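Local coordinates for SnoaL-like domain-containing protein (Kribbella flavida, PDB 4LMI) that is of unknown function but, as a SnoaL-like member of the NTF2 clan, has been suggested to be a ketosteroid isomerase, at residues Ala31-Ala34 against Glu35-Tyr39. Sequence-based numbering, arbitrary orientation.
Sequences ALLA and EDVRY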
loop_
_atom_site.group_PDB
_atom_site.type_symbol
_atom_site.label_atom_id
_atom_site.label_comp_id
_atom_site.label_asym_id
_atom_site.label_seq_id
_atom_site.Cartn_x
_atom_site.Cartn_y
_atom_site.Cartn_z
ATOM N N ALA B 31 -3.147 15.067 -18.816
ATOM C CA ALA B 31 -3.358 16.427 -18.288
ATOM C C ALA B 31 -3.318 16.525 -16.761
ATOM O O ALA B 31 -3.130 17.611 -16.217
ATOM C CB ALA B 31 -4.649 17.034 -18.832
ATOM N N LEU B 32 -3.495 15.406 -16.063
ATOM C CA LEU B 32 -3.375 15.435 -14.607
ATOM C C LEU B 32 -1.977 15.077 -14.090
ATOM O O LEU B 32 -1.744 15.089 -12.881
ATOM C CB LEU B 32 -4.463 14.593 -13.925
ATOM C CG LEU B 32 -4.701 13.156 -14.357
ATOM C CD1 LEU B 32 -3.648 12.230 -13.754
ATOM C CD2 LEU B 32 -6.104 12.728 -13.947
ATOM N N LEU B 33 -1.054 14.773 -15.001
ATOM C CA LEU B 33 0.319 14.440 -14.620
ATOM C C LEU B 33 1.221 15.653 -14.745
ATOM O O LEU B 33 1.125 16.397 -15.721
ATOM C CB LEU B 33 0.873 13.334 -15.517
ATOM C CG LEU B 33 0.096 12.026 -15.640
ATOM C CD1 LEU B 33 0.681 11.196 -16.773
ATOM C CD2 LEU B 33 0.094 11.257 -14.324
ATOM N N ALA B 34 2.105 15.842 -13.766
ATOM C CA ALA B 34 3.154 16.859 -13.863
ATOM C C ALA B 34 4.069 16.546 -15.046
ATOM O O ALA B 34 4.314 15.375 -15.351
ATOM C CB ALA B 34 3.961 16.907 -12.575
ATOM N N GLU B 35 4.579 17.577 -15.715
ATOM C CA GLU B 35 5.494 17.338 -16.833
ATOM C C GLU B 35 6.679 16.470 -16.387
ATOM O O GLU B 35 7.173 15.652 -17.164
ATOM C CB GLU B 35 5.966 18.647 -17.485
ATOM C CG GLU B 35 6.606 18.430 -18.850
ATOM C CD GLU B 35 6.696 19.687 -19.695
ATOM O OE1 GLU B 35 6.912 20.785 -19.137
ATOM O OE2 GLU B 35 6.559 19.569 -20.933
ATOM N N ASP B 36 7.103 16.627 -15.133
ATOM C CA ASP B 36 8.233 15.861 -14.602
ATOM C C ASP B 36 7.814 14.747 -13.643
ATOM O O ASP B 36 8.557 14.408 -12.715
ATOM C CB ASP B 36 9.245 16.798 -13.927
ATOM C CG ASP B 36 8.688 17.480 -12.680
ATOM O OD1 ASP B 36 7.477 17.346 -12.385
ATOM O OD2 ASP B 36 9.475 18.157 -11.988
ATOM N N VAL B 37 6.625 14.185 -13.864
ATOM C CA VAL B 37 6.137 13.076 -13.045
ATOM C C VAL B 37 7.176 11.953 -12.976
ATOM O O VAL B 37 7.854 11.646 -13.966
ATOM C CB VAL B 37 4.756 12.546 -13.513
ATOM C CG1 VAL B 37 4.824 11.998 -14.937
ATOM C CG2 VAL B 37 4.218 11.491 -12.543
ATOM N N ARG B 38 7.315 11.380 -11.788
ATOM C CA ARG B 38 8.263 10.300 -11.556
ATOM C C ARG B 38 7.511 9.060 -11.077
ATOM O O ARG B 38 6.798 9.109 -10.072
ATOM C CB ARG B 38 9.321 10.733 -10.539
ATOM C CG ARG B 38 10.246 9.608 -10.095
ATOM C CD ARG B 38 11.439 10.148 -9.329
ATOM N NE ARG B 38 12.018 9.125 -8.473
ATOM C CZ ARG B 38 13.283 9.104 -8.062
ATOM N NH1 ARG B 38 13.698 8.122 -7.276
ATOM N NH2 ARG B 38 14.135 10.049 -8.443
ATOM N N TYR B 39 7.677 7.969 -11.824
ATOM C CA TYR B 39 7.038 6.684 -11.547
ATOM C C TYR B 39 8.076 5.674 -11.083
ATOM O O TYR B 39 9.140 5.550 -11.688
ATOM C CB TYR B 39 6.376 6.172 -12.830
ATOM C CG TYR B 39 5.763 4.787 -12.765
ATOM C CD1 TYR B 39 4.561 4.567 -12.097
ATOM C CD2 TYR B 39 6.357 3.707 -13.421
ATOM C CE1 TYR B 39 3.975 3.314 -12.065
ATOM C CE2 TYR B 39 5.781 2.443 -13.390
ATOM C CZ TYR B 39 4.591 2.255 -12.711
ATOM O OH TYR B 39 4.009 1.014 -12.675
#
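V37 closes a type I beta turn on A34: its N-H reaches A34 O at 3.0 Å, with an N-H...O angle of 152°. The donor stands 66° out of the carbonyl plane, above the group and not on a lone pair. E35 and D36 occupy the two corners of the turn.

The packed side is the inner one. V37 directs its side chain back toward the preceding residues; with CG1 set between its own backbone N and carbonyl carbon (chi1 62°), that methyl lies 3.4 Å from A34 O and 4.2 Å from L33 CB. Both L33 and V37 are buried, and L33 also packs on V105 and on Y54 of helix 51-59.

The outer side is looser and open to solvent. D36 starts away from the turn, yet its first torsion, which places CG between the backbone N and the carbonyl carbon, swings the carboxylate back until OD1 stands 3.5 Å from A34 CB, a plain van der Waals contact. E35 extends outward and touches R51; of its side chain, CB alone comes near A34, 3.7 Å from A34 C.

Through backbone bonds of A34 to V105 and R38 to S106, both arms meet strand 104-111. This is a type I beta turn at a corner of the chain, leading from the short strand 33-34 into strand 37-41 of the curved sheet in an NTF2-like alpha+beta fold.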